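Local coordinates for type I site-specific restriction-modification system, R (Restriction) subunit (Vibrio vulnificus, PDB 3H1T), which probably serves as the motor and nuclease subunit of a type I restriction enzyme, using ATP to move along DNA and cut it, at residues S41-N46 / P144-L149; S48-Q53 / A76-K81; T55-R60 / R70-R75; I88-A93 / K117-T122. All blocks are in the same frame, centred on the assembly; numbering follows the deposited sequence.

How the interactions relate
Interactions 1, 2 and 4 belong to the N-terminal domain, probably the endonuclease part of this fragment, whose mixed sheet runs 49-55, 75-81, 86-93, 118-122 and on. Interaction 2 pairs one outermost strand, 49-55, with its neighbour and interaction 4 pairs the third strand with the fourth, their centres about 9 Å apart. They meet along neighbouring strands 75-81 and 86-93, as where D77 OD2 bonds A93 N (2.7 Å). Interaction 1, centred about 12 Å from interaction 2 and 13 Å from interaction 4, packs against this sheet through W43 and L149. Interaction 3 continues the first two strands outward; its nearest atoms stay about 16 Å from interaction 1, while R75 touches Q53 of interaction 2.

Interaction 1 of 4, residues S41-N46 / P144-L149; sequences SGWENN and PTPDEL
The helix start sealed by the capping box of T145 and E148 is where W43 lays its indole, joining the loop after helix 26-40 to helix 146-157. Within the box, T145 N donates to E148 OE1 over 3.0 Å, reaching it from above the carboxylate plane; R142 is a second partner of that oxygen. W43 makes two different contacts. At the ring edge, NE1 donates to P144 O at 2.7 Å, with the oxygen nearly in the ring plane and the donor in the carbonyl plane, and this fixes the rotation of the indole. Over a face, P146 CG sits above the six-membered ring in a CH-pi contact, 3.4 Å from its centroid and 12° off the normal. With CG anti to the carbonyl carbon (chi1 -70°), the indole reaches out under P146. S41 O also faces the proline, 3.3 Å from P146 CD, while S41 OG bonds F143 O. The indole goes on to pack on I88 and I50, so the helix start is tied to the sheet beneath. Its far corner ends against a leucine methyl: W43 CH2 lies 3.8 Å from L149 CD1.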
loop_
_atom_site.group_PDB
_atom_site.type_symbol
_atom_site.label_atom_id
_atom_site.label_comp_id
_atom_site.label_asym_id
_atom_site.label_seq_id
_atom_site.Cartn_x
_atom_site.Cartn_y
_atom_site.Cartn_z
ATOM N N SER A 41 -9.853 -27.550 22.700
ATOM C CA SER A 41 -9.521 -28.002 21.352
ATOM C C SER A 41 -8.060 -27.776 20.975
ATOM O O SER A 41 -7.680 -27.946 19.818
ATOM C CB SER A 41 -10.446 -27.354 20.313
ATOM O OG SER A 41 -11.792 -27.773 20.504
ATOM N N GLY A 42 -7.247 -27.386 21.955
ATOM C CA GLY A 42 -5.823 -27.207 21.724
ATOM C C GLY A 42 -5.282 -25.947 21.102
ATOM O O GLY A 42 -4.141 -25.973 20.629
ATOM N N TRP A 43 -6.047 -24.857 21.124
ATOM C CA TRP A 43 -5.600 -23.607 20.515
ATOM C C TRP A 43 -4.646 -22.793 21.364
ATOM O O TRP A 43 -4.169 -21.735 20.932
ATOM C CB TRP A 43 -6.804 -22.747 20.108
ATOM C CG TRP A 43 -7.529 -23.332 18.957
ATOM C CD1 TRP A 43 -8.599 -24.174 19.003
ATOM C CD2 TRP A 43 -7.145 -23.241 17.589
ATOM N NE1 TRP A 43 -8.910 -24.617 17.738
ATOM C CE2 TRP A 43 -8.036 -24.051 16.850
ATOM C CE3 TRP A 43 -6.148 -22.533 16.907
ATOM C CZ2 TRP A 43 -7.933 -24.207 15.467
ATOM C CZ3 TRP A 43 -6.048 -22.689 15.534
ATOM C CH2 TRP A 43 -6.946 -23.508 14.827
ATOM N N GLU A 44 -4.328 -23.308 22.548
ATOM C CA GLU A 44 -3.419 -22.620 23.463
ATOM C C GLU A 44 -2.136 -23.418 23.706
ATOM O O GLU A 44 -1.300 -23.029 24.519
ATOM C CB GLU A 44 -4.127 -22.375 24.786
ATOM C CG GLU A 44 -3.495 -21.330 25.686
ATOM C CD GLU A 44 -3.909 -21.545 27.126
ATOM O OE1 GLU A 44 -4.448 -22.632 27.421
ATOM O OE2 GLU A 44 -3.687 -20.651 27.966
ATOM N N ASN A 45 -1.999 -24.532 22.989
ATOM C CA ASN A 45 -0.838 -25.410 23.081
ATOM C C ASN A 45 0.145 -25.005 21.992
ATOM O O ASN A 45 -0.149 -25.151 20.801
ATOM C CB ASN A 45 -1.260 -26.857 22.859
ATOM C CG ASN A 45 -2.191 -27.371 23.939
ATOM O OD1 ASN A 45 -2.930 -28.335 23.721
ATOM N ND2 ASN A 45 -2.152 -26.747 25.112
ATOM N N ASN A 46 1.320 -24.529 22.399
ATOM C CA ASN A 46 2.360 -24.062 21.476
ATOM C C ASN A 46 2.629 -25.038 20.314
ATOM O O ASN A 46 2.702 -26.244 20.518
ATOM C CB ASN A 46 3.634 -23.775 22.273
ATOM C CG ASN A 46 3.407 -22.739 23.376
ATOM O OD1 ASN A 46 3.940 -22.842 24.484
ATOM N ND2 ASN A 46 2.607 -21.713 23.052
ATOM N N PRO A 144 -12.699 -27.122 15.828
ATOM C CA PRO A 144 -11.690 -27.983 15.219
ATOM C C PRO A 144 -10.368 -27.697 15.944
ATOM O O PRO A 144 -10.202 -26.645 16.583
ATOM C CB PRO A 144 -11.652 -27.487 13.772
ATOM C CG PRO A 144 -13.076 -27.085 13.534
ATOM C CD PRO A 144 -13.313 -26.267 14.795
ATOM N N THR A 145 -9.412 -28.611 15.825
ATOM C CA THR A 145 -8.131 -28.415 16.467
ATOM C C THR A 145 -7.197 -27.737 15.473
ATOM O O THR A 145 -7.434 -27.768 14.262
ATOM C CB THR A 145 -7.524 -29.755 16.905
ATOM O OG1 THR A 145 -7.251 -30.559 15.748
ATOM C CG2 THR A 145 -8.481 -30.512 17.793
ATOM N N PRO A 146 -6.124 -27.092 15.973
ATOM C CA PRO A 146 -5.177 -26.434 15.068
ATOM C C PRO A 146 -4.726 -27.363 13.946
ATOM O O PRO A 146 -4.645 -26.969 12.785
ATOM C CB PRO A 146 -4.028 -26.056 15.997
ATOM C CG PRO A 146 -4.746 -25.679 17.256
ATOM C CD PRO A 146 -5.771 -26.808 17.380
ATOM N N ASP A 147 -4.432 -28.599 14.310
ATOM C CA ASP A 147 -3.968 -29.604 13.361
ATOM C C ASP A 147 -5.022 -29.942 12.310
ATOM O O ASP A 147 -4.704 -30.050 11.124
ATOM C CB ASP A 147 -3.539 -30.859 14.125
ATOM C CG ASP A 147 -2.826 -31.866 13.249
ATOM O OD1 ASP A 147 -3.498 -32.558 12.452
ATOM O OD2 ASP A 147 -1.586 -31.960 13.375
ATOM N N GLU A 148 -6.272 -30.105 12.740
ATOM C CA GLU A 148 -7.357 -30.425 11.813
ATOM C C GLU A 148 -7.509 -29.324 10.757
ATOM O O GLU A 148 -7.584 -29.613 9.561
ATOM C CB GLU A 148 -8.687 -30.604 12.562
ATOM C CG GLU A 148 -8.711 -31.756 13.563
ATOM C CD GLU A 148 -10.059 -31.910 14.254
ATOM O OE1 GLU A 148 -10.753 -30.891 14.441
ATOM O OE2 GLU A 148 -10.420 -33.044 14.633
ATOM N N LEU A 149 -7.554 -28.062 11.189
ATOM C CA LEU A 149 -7.692 -26.959 10.244
ATOM C C LEU A 149 -6.510 -26.813 9.288
ATOM O O LEU A 149 -6.701 -26.580 8.095
ATOM C CB LEU A 149 -7.898 -25.626 10.969
ATOM C CG LEU A 149 -9.206 -25.405 11.748
ATOM C CD1 LEU A 149 -9.390 -23.907 11.936
ATOM C CD2 LEU A 149 -10.400 -25.988 10.991
#

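Interaction 2 of 4, residues S48-Q53 / A76-K81; sequences SAITEQ and ADYLLK
A49 and K81 open an antiparallel ladder that runs through I50-L80 and T51-L79 to E52-Y78. Backbone bonds come first. A49 and K81 exchange two, each 3.0 Å between N of one and O of the other. T51 N to L79 O is the straighter half of the next pair, at 165°, whereas L79 N meets T51 O at 139° from above the carbonyl plane. Where both segments turn a corner, Q53 N still reaches D77 O, at 2.7 Å.

Apolar contacts divide between the faces. On the face of I50, E52, Y78 and L80, the I50 branch that stands anti to the backbone N brings CG2 to the edge of the tyrosine ring, 3.6 Å from Y78 CD2, and E52 CG approaches Y78 CE2 to 3.2 Å. On the other face T51 CG2 lies 3.7 Å from L79 CB, with the aliphatic part of K81 alongside.

Two polar ends find partners outside the pair: Y78 OH bonds T35 OG1 of helix 26-40, and D77 OD2 bonds A93 N. D77 and E92 of the neighbouring strand 86-93 are placed as the acidic pair of PD-(D/E)XK nucleases probably would be, so this antiparallel edge pair of the mixed sheet is consistent with a restriction endonuclease domain.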
loop_
_atom_site.group_PDB
_atom_site.type_symbol
_atom_site.label_atom_id
_atom_site.label_comp_id
_atom_site.label_asym_id
_atom_site.label_seq_id
_atom_site.Cartn_x
_atom_site.Cartn_y
_atom_site.Cartn_z
ATOM N N SER A 48 0.523 -23.030 18.552
ATOM C CA SER A 48 -0.754 -22.355 18.327
ATOM C C SER A 48 -1.084 -21.365 19.435
ATOM O O SER A 48 -0.567 -21.482 20.546
ATOM C CB SER A 48 -1.876 -23.387 18.214
ATOM O OG SER A 48 -1.556 -24.342 17.223
ATOM N N ALA A 49 -1.942 -20.393 19.132
ATOM C CA ALA A 49 -2.341 -19.400 20.127
ATOM C C ALA A 49 -3.751 -18.869 19.868
ATOM O O ALA A 49 -4.351 -19.129 18.816
ATOM C CB ALA A 49 -1.352 -18.231 20.133
ATOM N N ILE A 50 -4.274 -18.153 20.860
ATOM C CA ILE A 50 -5.591 -17.526 20.808
ATOM C C ILE A 50 -5.346 -16.082 21.169
ATOM O O ILE A 50 -4.675 -15.792 22.160
ATOM C CB ILE A 50 -6.575 -18.031 21.902
ATOM C CG1 ILE A 50 -6.985 -19.476 21.647
ATOM C CG2 ILE A 50 -7.824 -17.182 21.910
ATOM C CD1 ILE A 50 -6.210 -20.457 22.471
ATOM N N THR A 51 -5.857 -15.163 20.369
ATOM C CA THR A 51 -5.716 -13.765 20.704
ATOM C C THR A 51 -7.111 -13.156 20.680
ATOM O O THR A 51 -7.737 -12.956 19.631
ATOM C CB THR A 51 -4.750 -13.029 19.762
ATOM O OG1 THR A 51 -5.273 -11.727 19.464
ATOM C CG2 THR A 51 -4.507 -13.826 18.506
ATOM N N GLU A 52 -7.622 -12.919 21.878
ATOM C CA GLU A 52 -8.938 -12.334 22.057
ATOM C C GLU A 52 -8.874 -10.855 21.737
ATOM O O GLU A 52 -7.871 -10.191 21.994
ATOM C CB GLU A 52 -9.410 -12.489 23.502
ATOM C CG GLU A 52 -9.691 -13.895 23.963
ATOM C CD GLU A 52 -10.380 -13.922 25.317
ATOM O OE1 GLU A 52 -11.446 -13.272 25.460
ATOM O OE2 GLU A 52 -9.852 -14.595 26.233
ATOM N N GLN A 53 -9.971 -10.340 21.209
ATOM C CA GLN A 53 -10.040 -8.940 20.868
ATOM C C GLN A 53 -8.828 -8.573 20.021
ATOM O O GLN A 53 -8.003 -7.762 20.426
ATOM C CB GLN A 53 -10.068 -8.094 22.147
ATOM C CG GLN A 53 -11.314 -8.276 23.005
ATOM C CD GLN A 53 -12.608 -7.985 22.255
ATOM O OE1 GLN A 53 -12.724 -6.974 21.571
ATOM N NE2 GLN A 53 -13.590 -8.870 22.394
ATOM N N ALA A 76 -11.590 -8.353 16.055
ATOM C CA ALA A 76 -12.282 -9.629 15.977
ATOM C C ALA A 76 -12.288 -10.238 17.383
ATOM O O ALA A 76 -11.291 -10.145 18.094
ATOM C CB ALA A 76 -11.569 -10.561 14.995
ATOM N N ASP A 77 -13.401 -10.841 17.789
ATOM C CA ASP A 77 -13.477 -11.433 19.122
ATOM C C ASP A 77 -12.303 -12.371 19.388
ATOM O O ASP A 77 -11.639 -12.252 20.414
ATOM C CB ASP A 77 -14.797 -12.172 19.317
ATOM C CG ASP A 77 -15.980 -11.239 19.305
ATOM O OD1 ASP A 77 -15.816 -10.086 19.747
ATOM O OD2 ASP A 77 -17.072 -11.654 18.872
ATOM N N TYR A 78 -12.047 -13.298 18.470
ATOM C CA TYR A 78 -10.937 -14.219 18.613
ATOM C C TYR A 78 -10.274 -14.465 17.279
ATOM O O TYR A 78 -10.925 -14.510 16.244
ATOM C CB TYR A 78 -11.364 -15.582 19.152
ATOM C CG TYR A 78 -11.979 -15.607 20.531
ATOM C CD1 TYR A 78 -13.350 -15.413 20.707
ATOM C CD2 TYR A 78 -11.212 -15.938 21.640
ATOM C CE1 TYR A 78 -13.942 -15.559 21.949
ATOM C CE2 TYR A 78 -11.799 -16.091 22.889
ATOM C CZ TYR A 78 -13.173 -15.903 23.031
ATOM O OH TYR A 78 -13.814 -16.099 24.233
ATOM N N LEU A 79 -8.961 -14.636 17.326
ATOM C CA LEU A 79 -8.178 -14.920 16.152
ATOM C C LEU A 79 -7.485 -16.207 16.565
ATOM O O LEU A 79 -6.892 -16.277 17.638
ATOM C CB LEU A 79 -7.173 -13.796 15.903
ATOM C CG LEU A 79 -6.479 -13.571 14.547
ATOM C CD1 LEU A 79 -4.997 -13.816 14.702
ATOM C CD2 LEU A 79 -7.072 -14.454 13.466
ATOM N N LEU A 80 -7.578 -17.239 15.737
ATOM C CA LEU A 80 -6.950 -18.508 16.069
ATOM C C LEU A 80 -5.712 -18.647 15.216
ATOM O O LEU A 80 -5.805 -18.724 14.003
ATOM C CB LEU A 80 -7.922 -19.652 15.806
ATOM C CG LEU A 80 -9.267 -19.494 16.519
ATOM C CD1 LEU A 80 -10.116 -20.704 16.221
ATOM C CD2 LEU A 80 -9.088 -19.357 18.015
ATOM N N LYS A 81 -4.545 -18.661 15.851
ATOM C CA LYS A 81 -3.299 -18.775 15.113
ATOM C C LYS A 81 -2.755 -20.187 15.185
ATOM O O LYS A 81 -2.619 -20.754 16.269
ATOM C CB LYS A 81 -2.261 -17.767 15.649
ATOM C CG LYS A 81 -2.745 -16.319 15.603
ATOM C CD LYS A 81 -1.614 -15.301 15.558
ATOM C CE LYS A 81 -0.898 -15.146 16.878
ATOM N NZ LYS A 81 -0.215 -13.823 16.924
#

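Interaction 3 of 4, residues T55-R60 / R70-R75; sequences TFTDGR and RGEQKR
F56 and K74 form the close-packed end of this contact between two irregular segments running roughly antiparallel. F56 N donates to K74 O at 3.1 Å, nearly in line with the carbonyl bond. With chi1 at 57°, the phenyl group stands between its own backbone N and carbonyl carbon, and K74 CB comes over a face of it, 4.0 Å from the centroid. T57 crosses the same lysine: its CB lies 3.4 Å from K74 N, and OG1 sits near K74 CD. At the other end G59, which has no side chain, brings its CA within 3.3 Å of E72 CB. Here R60 O receives G71 N at 3.0 Å, and R70 NE donates to G59 O at 3.1 Å, with a second, weak bond to D58 O.

The outer side is looser. D58 is exposed, and its OD2 stays 4.6 Å from R70 NH2, well out of the guanidinium plane, so only the opposite charges would draw them together. R75 NH1 reaches T55 OG1 through a weak, strongly bent bond.

Charges tie the segments to more distant parts. K74 NZ forms a salt bridge with E72 OE2 and others with D367 and D368, where helix 362-368 ends, while R60 pairs with E575 and R70 with E545. F56 packs on I113 and L114 at the end of helix 104-114 and meets Y181 of helix 181-195 edge-to-face. The paired segments bridge the N-terminal sheet and the helicase part, 55-60 leading out and 70-75 returning.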
loop_
_atom_site.group_PDB
_atom_site.type_symbol
_atom_site.label_atom_id
_atom_site.label_comp_id
_atom_site.label_asym_id
_atom_site.label_seq_id
_atom_site.Cartn_x
_atom_site.Cartn_y
_atom_site.Cartn_z
ATOM N N THR A 55 -7.144 -6.555 17.551
ATOM C CA THR A 55 -7.317 -5.249 16.934
ATOM C C THR A 55 -6.264 -5.207 15.845
ATOM O O THR A 55 -5.078 -5.392 16.116
ATOM C CB THR A 55 -7.084 -4.119 17.952
ATOM O OG1 THR A 55 -7.936 -4.320 19.083
ATOM C CG2 THR A 55 -7.420 -2.773 17.341
ATOM N N PHE A 56 -6.688 -4.980 14.610
ATOM C CA PHE A 56 -5.744 -4.989 13.505
ATOM C C PHE A 56 -5.828 -3.773 12.596
ATOM O O PHE A 56 -5.205 -3.752 11.537
ATOM C CB PHE A 56 -5.953 -6.257 12.677
ATOM C CG PHE A 56 -7.362 -6.415 12.158
ATOM C CD1 PHE A 56 -8.358 -6.953 12.966
ATOM C CD2 PHE A 56 -7.694 -6.004 10.869
ATOM C CE1 PHE A 56 -9.659 -7.078 12.500
ATOM C CE2 PHE A 56 -8.990 -6.128 10.390
ATOM C CZ PHE A 56 -9.979 -6.665 11.206
ATOM N N THR A 57 -6.607 -2.776 12.997
ATOM C CA THR A 57 -6.766 -1.550 12.216
ATOM C C THR A 57 -6.455 -0.352 13.120
ATOM O O THR A 57 -6.393 -0.501 14.339
ATOM C CB THR A 57 -8.194 -1.478 11.650
ATOM O OG1 THR A 57 -8.195 -2.006 10.320
ATOM C CG2 THR A 57 -8.727 -0.065 11.654
ATOM N N ASP A 58 -6.215 0.820 12.534
ATOM C CA ASP A 58 -5.894 2.003 13.326
ATOM C C ASP A 58 -7.017 3.016 13.433
ATOM O O ASP A 58 -6.887 3.990 14.166
ATOM C CB ASP A 58 -4.655 2.716 12.785
ATOM C CG ASP A 58 -3.378 2.071 13.237
ATOM O OD1 ASP A 58 -3.449 1.136 14.074
ATOM O OD2 ASP A 58 -2.304 2.491 12.768
ATOM N N GLY A 59 -8.114 2.792 12.717
ATOM C CA GLY A 59 -9.226 3.724 12.797
ATOM C C GLY A 59 -9.239 4.732 11.663
ATOM O O GLY A 59 -8.305 5.515 11.485
ATOM N N ARG A 60 -10.309 4.728 10.887
ATOM C CA ARG A 60 -10.399 5.659 9.778
ATOM C C ARG A 60 -10.350 7.096 10.270
ATOM O O ARG A 60 -11.036 7.458 11.226
ATOM C CB ARG A 60 -11.689 5.446 8.975
ATOM C CG ARG A 60 -11.708 6.235 7.682
ATOM C CD ARG A 60 -13.122 6.556 7.257
ATOM N NE ARG A 60 -13.482 5.962 5.974
ATOM C CZ ARG A 60 -13.227 6.506 4.792
ATOM N NH1 ARG A 60 -12.609 7.671 4.713
ATOM N NH2 ARG A 60 -13.602 5.886 3.683
ATOM N N ARG A 70 -10.172 9.819 14.635
ATOM C CA ARG A 70 -10.213 8.473 14.084
ATOM C C ARG A 70 -11.471 7.865 14.702
ATOM O O ARG A 70 -11.785 8.149 15.851
ATOM C CB ARG A 70 -8.987 7.657 14.542
ATOM C CG ARG A 70 -7.637 8.321 14.363
ATOM C CD ARG A 70 -6.510 7.341 14.631
ATOM N NE ARG A 70 -6.109 6.632 13.419
ATOM C CZ ARG A 70 -5.020 6.916 12.715
ATOM N NH1 ARG A 70 -4.215 7.892 13.099
ATOM N NH2 ARG A 70 -4.739 6.221 11.626
ATOM N N GLY A 71 -12.235 7.088 13.953
ATOM C CA GLY A 71 -13.375 6.418 14.547
ATOM C C GLY A 71 -12.882 5.007 14.388
ATOM O O GLY A 71 -11.816 4.686 14.895
ATOM N N GLU A 72 -13.708 4.144 13.819
ATOM C CA GLU A 72 -13.301 2.791 13.459
ATOM C C GLU A 72 -12.560 1.937 14.517
ATOM O O GLU A 72 -13.027 1.824 15.634
ATOM C CB GLU A 72 -12.409 2.952 12.213
ATOM C CG GLU A 72 -12.303 1.738 11.269
ATOM C CD GLU A 72 -13.502 1.554 10.348
ATOM O OE1 GLU A 72 -14.235 2.533 10.077
ATOM O OE2 GLU A 72 -13.684 0.404 9.890
ATOM N N GLN A 73 -11.440 1.324 14.093
ATOM C CA GLN A 73 -10.600 0.417 14.906
ATOM C C GLN A 73 -11.191 -0.990 14.837
ATOM O O GLN A 73 -11.910 -1.397 15.727
ATOM C CB GLN A 73 -10.506 0.893 16.352
ATOM C CG GLN A 73 -9.287 1.736 16.689
ATOM C CD GLN A 73 -8.068 0.883 16.929
ATOM O OE1 GLN A 73 -7.396 0.992 17.961
ATOM N NE2 GLN A 73 -7.780 0.017 15.979
ATOM N N LYS A 74 -10.896 -1.721 13.761
ATOM C CA LYS A 74 -11.448 -3.064 13.566
ATOM C C LYS A 74 -10.888 -4.097 14.533
ATOM O O LYS A 74 -9.676 -4.153 14.768
ATOM C CB LYS A 74 -11.229 -3.494 12.116
ATOM C CG LYS A 74 -11.981 -2.627 11.113
ATOM C CD LYS A 74 -11.634 -3.007 9.688
ATOM C CE LYS A 74 -12.582 -2.363 8.677
ATOM N NZ LYS A 74 -12.070 -1.084 8.096
ATOM N N ARG A 75 -11.772 -4.948 15.052
ATOM C CA ARG A 75 -11.403 -5.932 16.063
ATOM C C ARG A 75 -12.239 -7.207 15.915
ATOM O O ARG A 75 -13.445 -7.147 15.658
ATOM C CB ARG A 75 -11.664 -5.260 17.414
ATOM C CG ARG A 75 -11.086 -5.839 18.678
ATOM C CD ARG A 75 -11.646 -5.008 19.824
ATOM N NE ARG A 75 -12.079 -3.675 19.377
ATOM C CZ ARG A 75 -11.305 -2.584 19.340
ATOM N NH1 ARG A 75 -10.037 -2.643 19.733
ATOM N NH2 ARG A 75 -11.802 -1.424 18.918
#

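Interaction 4 of 4, residues I88-A93 / K117-T122; sequences IAVVEA and KFAYST
With chi1 at -56°, which sets CG opposite its own carbonyl carbon, F118 turns the edge of its ring to I88 O, 3.5 Å from CD2, and I88 CG1, anti to its backbone N, lies 3.9 Å from F118 CD2. Y120 has nearly the same first torsion, -57°, and likewise offers an edge, with A89 CB close to the ring plane at 3.8 Å from CE2. Both rings lie along the sheet face that carries A89 and V91. Further along, V91 CG1 and T122 CG2 meet at 3.6 Å, the threonine methyl standing between its own N and carbonyl carbon while T122 OG1 bonds G124 N and E126 O.

Beneath these groups the strands run parallel, 17° apart. Y120 N donates to V90 O and T122 N to E92 O, both nearly in line with the acceptor carbonyl; E92 N to Y120 O, at 2.8 Å, is the shortest of the four bonds, and V90 N to F118 O is the longest. Where the strands begin, a water replaces a direct link, giving its proton to I88 O at 2.7 Å and accepting from K117 N at 2.9 Å. I88 and A89 together face L80 of the next strand in a classic beta bulge.

V90 and E92 look to the opposite face, covered by A107, Y110 and A111 of helix 104-114, which joins the two strands. Strand, helix and parallel strand form a beta-alpha-beta crossover, and E92 near the end of the first strand, with K94 just after it, is consistent with the E-x-K of the PD-(D/E)XK nucleases.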
loop_
_atom_site.group_PDB
_atom_site.type_symbol
_atom_site.label_atom_id
_atom_site.label_comp_id
_atom_site.label_asym_id
_atom_site.label_seq_id
_atom_site.Cartn_x
_atom_site.Cartn_y
_atom_site.Cartn_z
ATOM N N ILE A 88 -5.076 -18.604 11.254
ATOM C CA ILE A 88 -5.805 -19.536 10.429
ATOM C C ILE A 88 -7.332 -19.485 10.519
ATOM O O ILE A 88 -8.005 -19.904 9.590
ATOM C CB ILE A 88 -5.301 -20.992 10.694
ATOM C CG1 ILE A 88 -5.851 -21.941 9.611
ATOM C CG2 ILE A 88 -5.700 -21.426 12.099
ATOM C CD1 ILE A 88 -5.091 -23.254 9.483
ATOM N N ALA A 89 -7.887 -18.970 11.608
ATOM C CA ALA A 89 -9.347 -18.871 11.740
ATOM C C ALA A 89 -9.809 -17.679 12.576
ATOM O O ALA A 89 -9.015 -17.016 13.242
ATOM C CB ALA A 89 -9.931 -20.168 12.327
ATOM N N VAL A 90 -11.107 -17.417 12.553
ATOM C CA VAL A 90 -11.637 -16.300 13.317
ATOM C C VAL A 90 -13.000 -16.639 13.924
ATOM O O VAL A 90 -13.772 -17.405 13.346
ATOM C CB VAL A 90 -11.708 -15.028 12.412
ATOM C CG1 VAL A 90 -12.774 -15.187 11.336
ATOM C CG2 VAL A 90 -11.930 -13.800 13.271
ATOM N N VAL A 91 -13.282 -16.078 15.094
ATOM C CA VAL A 91 -14.531 -16.361 15.782
ATOM C C VAL A 91 -15.339 -15.130 16.183
ATOM O O VAL A 91 -14.797 -14.147 16.682
ATOM C CB VAL A 91 -14.268 -17.164 17.093
ATOM C CG1 VAL A 91 -15.593 -17.582 17.738
ATOM C CG2 VAL A 91 -13.419 -18.378 16.785
ATOM N N GLU A 92 -16.644 -15.189 15.978
ATOM C CA GLU A 92 -17.523 -14.106 16.383
ATOM C C GLU A 92 -18.333 -14.683 17.544
ATOM O O GLU A 92 -19.042 -15.672 17.377
ATOM C CB GLU A 92 -18.456 -13.690 15.236
ATOM C CG GLU A 92 -18.346 -12.235 14.765
ATOM C CD GLU A 92 -18.579 -11.196 15.860
ATOM O OE1 GLU A 92 -19.709 -11.101 16.387
ATOM O OE2 GLU A 92 -17.617 -10.466 16.186
ATOM N N ALA A 93 -18.222 -14.089 18.721
ATOM C CA ALA A 93 -18.962 -14.601 19.861
ATOM C C ALA A 93 -20.177 -13.729 20.096
ATOM O O ALA A 93 -20.208 -12.570 19.689
ATOM C CB ALA A 93 -18.070 -14.625 21.109
ATOM N N LYS A 117 -9.516 -18.918 5.874
ATOM C CA LYS A 117 -10.386 -19.912 5.253
ATOM C C LYS A 117 -11.373 -20.551 6.220
ATOM O O LYS A 117 -12.152 -21.409 5.817
ATOM C CB LYS A 117 -9.535 -21.030 4.643
ATOM C CG LYS A 117 -9.429 -21.034 3.132
ATOM C CD LYS A 117 -8.637 -19.848 2.608
ATOM C CE LYS A 117 -8.445 -19.933 1.086
ATOM N NZ LYS A 117 -9.234 -18.915 0.334
ATOM N N PHE A 118 -11.347 -20.160 7.488
ATOM C CA PHE A 118 -12.272 -20.740 8.454
ATOM C C PHE A 118 -12.939 -19.675 9.319
ATOM O O PHE A 118 -12.276 -18.819 9.895
ATOM C CB PHE A 118 -11.533 -21.765 9.323
ATOM C CG PHE A 118 -10.862 -22.841 8.522
ATOM C CD1 PHE A 118 -11.616 -23.813 7.862
ATOM C CD2 PHE A 118 -9.480 -22.809 8.320
ATOM C CE1 PHE A 118 -11.008 -24.731 6.995
ATOM C CE2 PHE A 118 -8.857 -23.720 7.463
ATOM C CZ PHE A 118 -9.623 -24.683 6.794
ATOM N N ALA A 119 -14.259 -19.722 9.408
ATOM C CA ALA A 119 -14.971 -18.735 10.201
ATOM C C ALA A 119 -15.973 -19.382 11.145
ATOM O O ALA A 119 -16.655 -20.331 10.768
ATOM C CB ALA A 119 -15.688 -17.743 9.271
ATOM N N TYR A 120 -16.070 -18.865 12.366
ATOM C CA TYR A 120 -16.978 -19.420 13.362
ATOM C C TYR A 120 -17.857 -18.401 14.049
ATOM O O TYR A 120 -17.449 -17.294 14.341
ATOM C CB TYR A 120 -16.180 -20.158 14.432
ATOM C CG TYR A 120 -15.316 -21.235 13.852
ATOM C CD1 TYR A 120 -15.836 -22.507 13.607
ATOM C CD2 TYR A 120 -14.011 -20.957 13.451
ATOM C CE1 TYR A 120 -15.075 -23.478 12.968
ATOM C CE2 TYR A 120 -13.237 -21.914 12.805
ATOM C CZ TYR A 120 -13.775 -23.170 12.560
ATOM O OH TYR A 120 -13.021 -24.084 11.879
ATOM N N SER A 121 -19.087 -18.791 14.308
ATOM C CA SER A 121 -20.003 -17.954 15.026
ATOM C C SER A 121 -20.412 -18.844 16.190
ATOM O O SER A 121 -20.709 -20.022 15.994
ATOM C CB SER A 121 -21.189 -17.591 14.140
ATOM O OG SER A 121 -22.074 -16.780 14.862
ATOM N N THR A 122 -20.420 -18.302 17.401
ATOM C CA THR A 122 -20.780 -19.101 18.549
ATOM C C THR A 122 -21.478 -18.283 19.605
ATOM O O THR A 122 -21.263 -17.077 19.703
ATOM C CB THR A 122 -19.541 -19.730 19.188
ATOM O OG1 THR A 122 -19.917 -20.422 20.386
ATOM C CG2 THR A 122 -18.524 -18.644 19.525
HETATM O O HOH W 1 -7.068 -20.060 7.021
#